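Long-range contacts in chitin binding protein (Streptomyces lividans, PDB 5FTZ), which is a copper-dependent lytic polysaccharide monooxygenase of family AA10 that probably binds chitin and cleaves its chains oxidatively: residues P103-N108 and H148-A153; Q68-T73 and C167-F172. All coordinates share one frame; numbering follows the deposited sequence.

Contact 1 (P103-N108 and H148-A153)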
# COMPACT_ATOMS: atom_id res chain seq x y z
N PRO A 103 -14.86 15.35 -30.19
CA PRO A 103 -15.24 15.62 -31.59
C PRO A 103 -14.16 16.33 -32.37
O PRO A 103 -13.56 17.25 -31.87
CB PRO A 103 -16.51 16.47 -31.46
CG PRO A 103 -17.05 16.10 -30.14
CD PRO A 103 -15.80 15.98 -29.28
N GLY A 104 -13.89 15.87 -33.57
CA GLY A 104 -12.89 16.52 -34.41
C GLY A 104 -11.47 16.10 -34.12
O GLY A 104 -10.53 16.69 -34.67
N TRP A 105 -11.28 15.05 -33.32
CA TRP A 105 -9.93 14.56 -33.02
C TRP A 105 -9.20 14.13 -34.30
O TRP A 105 -9.86 13.79 -35.30
CB TRP A 105 -10.01 13.43 -32.00
CG TRP A 105 -10.64 12.16 -32.48
CD1 TRP A 105 -11.98 11.88 -32.70
CD2 TRP A 105 -9.95 10.94 -32.76
NE1 TRP A 105 -12.15 10.58 -33.08
CE2 TRP A 105 -10.93 9.98 -33.08
CE3 TRP A 105 -8.62 10.54 -32.70
CZ2 TRP A 105 -10.60 8.67 -33.39
CZ3 TRP A 105 -8.32 9.25 -32.98
CH2 TRP A 105 -9.28 8.33 -33.34
N ASN A 106 -7.86 14.14 -34.22
CA ASN A 106 -7.05 13.86 -35.36
C ASN A 106 -6.92 12.32 -35.51
O ASN A 106 -6.15 11.67 -34.83
CB ASN A 106 -5.70 14.52 -35.27
CG ASN A 106 -4.88 14.37 -36.52
OD1 ASN A 106 -5.16 13.57 -37.43
ND2 ASN A 106 -3.75 15.10 -36.53
N GLN A 107 -7.68 11.78 -36.45
CA GLN A 107 -7.73 10.35 -36.70
C GLN A 107 -6.57 9.88 -37.59
O GLN A 107 -6.48 8.69 -37.86
CB GLN A 107 -9.05 9.99 -37.37
CG GLN A 107 -10.24 10.27 -36.53
CD GLN A 107 -11.51 9.76 -37.12
OE1 GLN A 107 -11.59 8.57 -37.53
NE2 GLN A 107 -12.55 10.55 -37.02
N ASN A 108 -5.76 10.79 -38.08
CA ASN A 108 -4.71 10.48 -39.04
C ASN A 108 -3.31 10.49 -38.48
O ASN A 108 -2.36 10.33 -39.23
CB ASN A 108 -4.81 11.49 -40.18
CG ASN A 108 -6.11 11.35 -40.89
OD1 ASN A 108 -6.50 10.26 -41.21
ND2 ASN A 108 -6.81 12.45 -41.12
N HIS A 148 -16.16 7.34 -35.52
CA HIS A 148 -14.98 6.69 -34.90
C HIS A 148 -14.45 7.54 -33.76
O HIS A 148 -14.14 8.69 -33.95
CB HIS A 148 -13.93 6.48 -35.98
CG HIS A 148 -12.67 5.83 -35.49
ND1 HIS A 148 -11.44 6.11 -36.05
CD2 HIS A 148 -12.46 4.89 -34.53
CE1 HIS A 148 -10.50 5.42 -35.40
NE2 HIS A 148 -11.11 4.62 -34.52
N HIS A 149 -14.22 6.86 -32.62
CA HIS A 149 -13.66 7.47 -31.43
C HIS A 149 -12.76 6.39 -30.80
O HIS A 149 -12.85 5.20 -31.19
CB HIS A 149 -14.73 7.94 -30.43
CG HIS A 149 -15.28 9.27 -30.83
ND1 HIS A 149 -14.63 10.46 -30.57
CD2 HIS A 149 -16.39 9.60 -31.53
CE1 HIS A 149 -15.32 11.46 -31.09
NE2 HIS A 149 -16.38 10.96 -31.69
N VAL A 150 -11.91 6.81 -29.90
CA VAL A 150 -11.08 5.91 -29.11
C VAL A 150 -11.43 6.07 -27.65
O VAL A 150 -11.56 7.21 -27.15
CB VAL A 150 -9.59 6.16 -29.36
CG1 VAL A 150 -8.73 5.39 -28.33
CG2 VAL A 150 -9.24 5.78 -30.81
N ILE A 151 -11.62 4.97 -26.95
CA ILE A 151 -11.68 4.93 -25.51
C ILE A 151 -10.36 4.45 -25.01
O ILE A 151 -9.87 3.37 -25.44
CB ILE A 151 -12.88 4.08 -25.00
CG1 ILE A 151 -14.22 4.75 -25.34
CG2 ILE A 151 -12.68 3.80 -23.50
CD1 ILE A 151 -15.49 3.96 -25.11
N LEU A 152 -9.74 5.20 -24.14
CA LEU A 152 -8.48 4.87 -23.44
C LEU A 152 -8.79 4.45 -22.05
O LEU A 152 -9.38 5.24 -21.28
CB LEU A 152 -7.51 6.05 -23.47
CG LEU A 152 -6.23 5.85 -22.66
CD1 LEU A 152 -5.33 4.83 -23.28
CD2 LEU A 152 -5.50 7.18 -22.48
N ALA A 153 -8.38 3.23 -21.68
CA ALA A 153 -8.53 2.69 -20.35
C ALA A 153 -7.18 2.66 -19.71
O ALA A 153 -6.21 2.22 -20.32
CB ALA A 153 -9.13 1.30 -20.47
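Trp105 and Gln107 reach from their loop to the start of a β-strand, where each makes one hydrogen bond to His148. The indole NE1 of Trp105 donates to the backbone O of His148 at 2.9 Å; the acceptor lies almost in the indole plane and the N-H points at it within 26° of a straight line. ND1 of His148 donates to OE1 of Gln107 at 2.9 Å, with OE1 tilted somewhat from the imidazole plane and ND1 above the plane of the amide carbonyl rather than on a lone pair. The other imidazole nitrogen, NE2, is hydrogen-bonded to Asp169 OD1, so both nitrogens are engaged and the rotation of the ring is fixed.

The same imidazole receives the six-membered ring of Trp105 in an edge-to-face pair, centroids 5.2 Å apart and planes at 62°, with CZ2 over the imidazole face. With CG placed between its own backbone N and carbonyl carbon (chi1 68°), the indole sits where CG of Gln107 can lie over one of its faces, 3.5 Å above the plane. CH2 of Trp105 presses on CG2 of Val150 at 3.6 Å, and the five-membered ring lies obliquely against His149, completing an aromatic cluster. ND1 of His149 is hydrogen-bonded to Thr101 OG1.

The contact pins loop 103-108, which connects strands 93-100 and 122-125, onto the beginning of strand 148-157, itself running between strands 93-100 and 162-171 in the mixed sheet of the monooxygenase β-sandwich.

Contact 2 (Q68-T73 and C167-F172)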
# COMPACT_ATOMS: atom_id res chain seq x y z
N GLN A 68 -5.50 -0.69 -43.30
CA GLN A 68 -6.93 -0.56 -43.21
C GLN A 68 -7.33 0.06 -41.85
O GLN A 68 -6.54 0.08 -40.90
CB GLN A 68 -7.54 -1.92 -43.37
CG GLN A 68 -7.27 -2.58 -44.75
CD GLN A 68 -8.00 -1.90 -45.83
OE1 GLN A 68 -9.19 -2.06 -45.96
NE2 GLN A 68 -7.32 -1.03 -46.58
N ALA A 69 -8.54 0.56 -41.74
CA ALA A 69 -9.02 1.03 -40.46
C ALA A 69 -8.99 -0.05 -39.37
O ALA A 69 -9.18 -1.24 -39.61
CB ALA A 69 -10.45 1.52 -40.60
N TRP A 70 -8.71 0.35 -38.14
CA TRP A 70 -8.87 -0.56 -37.04
C TRP A 70 -10.31 -1.01 -36.96
O TRP A 70 -11.20 -0.26 -37.24
CB TRP A 70 -8.52 0.08 -35.70
CG TRP A 70 -7.06 0.39 -35.49
CD1 TRP A 70 -6.46 1.61 -35.62
CD2 TRP A 70 -6.05 -0.52 -35.05
NE1 TRP A 70 -5.15 1.49 -35.33
CE2 TRP A 70 -4.86 0.19 -34.98
CE3 TRP A 70 -6.04 -1.88 -34.71
CZ2 TRP A 70 -3.67 -0.39 -34.56
CZ3 TRP A 70 -4.83 -2.44 -34.29
CH2 TRP A 70 -3.70 -1.71 -34.22
N PRO A 71 -10.53 -2.29 -36.60
CA PRO A 71 -11.93 -2.69 -36.32
C PRO A 71 -12.47 -1.97 -35.14
O PRO A 71 -11.72 -1.65 -34.20
CB PRO A 71 -11.84 -4.18 -36.02
CG PRO A 71 -10.46 -4.44 -35.65
CD PRO A 71 -9.60 -3.37 -36.29
N THR A 72 -13.77 -1.75 -35.11
CA THR A 72 -14.38 -0.98 -34.01
C THR A 72 -15.53 -1.75 -33.36
O THR A 72 -16.17 -2.59 -34.00
CB THR A 72 -14.99 0.35 -34.46
OG1 THR A 72 -16.12 0.11 -35.30
CG2 THR A 72 -14.05 1.23 -35.23
N THR A 73 -15.81 -1.42 -32.10
CA THR A 73 -16.95 -1.89 -31.38
C THR A 73 -18.01 -0.78 -31.49
O THR A 73 -17.77 0.38 -31.15
CB THR A 73 -16.62 -2.13 -29.93
OG1 THR A 73 -15.59 -3.13 -29.81
CG2 THR A 73 -17.83 -2.60 -29.10
N CYS A 167 -6.02 1.15 -25.53
CA CYS A 167 -6.86 1.94 -26.46
C CYS A 167 -7.84 1.03 -27.15
O CYS A 167 -7.40 0.01 -27.73
CB CYS A 167 -5.99 2.58 -27.54
SG CYS A 167 -4.92 3.86 -26.81
N SER A 168 -9.12 1.40 -27.22
CA SER A 168 -10.13 0.66 -27.91
C SER A 168 -10.78 1.54 -28.94
O SER A 168 -11.34 2.60 -28.60
CB SER A 168 -11.15 0.14 -26.96
OG SER A 168 -10.61 -0.70 -25.95
N ASP A 169 -10.87 1.06 -30.17
CA ASP A 169 -11.63 1.76 -31.23
C ASP A 169 -13.10 1.47 -31.14
O ASP A 169 -13.50 0.30 -31.06
CB ASP A 169 -11.11 1.38 -32.59
CG ASP A 169 -9.67 1.75 -32.76
OD1 ASP A 169 -9.39 2.94 -33.06
OD2 ASP A 169 -8.78 0.86 -32.57
N VAL A 170 -13.89 2.51 -31.10
CA VAL A 170 -15.37 2.41 -31.03
C VAL A 170 -16.01 3.28 -32.09
O VAL A 170 -15.37 4.16 -32.68
CB VAL A 170 -15.89 2.72 -29.63
CG1 VAL A 170 -15.30 1.77 -28.57
CG2 VAL A 170 -15.64 4.18 -29.29
N THR A 171 -17.27 3.01 -32.35
CA THR A 171 -18.09 3.81 -33.26
C THR A 171 -19.38 4.17 -32.54
O THR A 171 -20.10 3.26 -32.12
CB THR A 171 -18.39 3.06 -34.58
OG1 THR A 171 -17.16 2.77 -35.27
CG2 THR A 171 -19.17 3.97 -35.53
N PHE A 172 -19.58 5.49 -32.39
CA PHE A 172 -20.71 6.03 -31.65
C PHE A 172 -21.86 6.18 -32.58
O PHE A 172 -21.72 6.67 -33.70
CB PHE A 172 -20.39 7.32 -30.95
CG PHE A 172 -19.73 7.13 -29.63
CD1 PHE A 172 -18.37 7.03 -29.53
CD2 PHE A 172 -20.47 7.05 -28.46
CE1 PHE A 172 -17.74 6.86 -28.31
CE2 PHE A 172 -19.85 6.89 -27.23
CZ PHE A 172 -18.47 6.77 -27.14
O HOH W 1 -9.24 -1.89 -32.91
O HOH W 2 -13.26 -2.01 -29.63
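Thr73 meets Val170 in a short parallel β-bridge: Thr73 N donates to Asp169 O at 3.1 Å and Thr171 N to Thr73 O at 2.9 Å, the two bonds straddling Val170. This is the edge of the β-sandwich core of the monooxygenase, where the brief strand 73-74 joins the C-terminal strand 162-171. The carbonyl oxygens are also approached by CA-H groups, that of Thr72 at Asp169 O and that of Val170 at Thr73 O.

Flanking the bridge, Thr72 before Thr73 and Thr171 after Val170 are hydrogen-bonded, OG1 to OG1, at 2.9 Å, and either could be the donor. In Thr72 this oxygen stands between the backbone N and carbonyl carbon (chi1 68°), which leaves CG2 to turn toward CB of Asp169.

The carboxylate of Asp169 comes obliquely up to the CB end of Trp70, its plane turned 15° from the indole's, with OD2 3.2 Å from Trp70 CB. Several partners hold this buried group: besides its bond to His148, it forms a salt bridge through OD2 with Arg10, which also makes a cation-pi contact with Trp70. The positive charge of Arg10 would be expected to favour the ionised carboxylate. At its other end Trp70 is tied by a hydrogen bond from NE1 to Ser61 O.

Two waters finish the junction. One donates to both Pro71 O and Asp169 OD2, joining the loop carbonyl to the carboxylate. The other accepts from Thr73 OG1 at 2.6 Å and donates to Asp169 O, the same oxygen that takes the Thr73 N-H.

From the N terminus, the chain first reaches 68-73, the opening arm of contact 2, and then passes through strands 80-87 and 93-100 to the loop 103-108 of contact 1. Contact 1 closes when strand 148-157 begins, and contact 2 only at the C-terminal strand 162-171, so the loop closed by contact 1 is nested inside that closed by contact 2. Strands 148-157 and 162-171 follow each other and pair antiparallel, bringing the contact centres to about 9 Å. A probable backbone hydrogen bond between Ile151 O and Ser168 N, 2.8 Å, joins them directly. Together they tie the loop after strand 93-100 and the short strand 73-74 to neighbouring strands of one sheet.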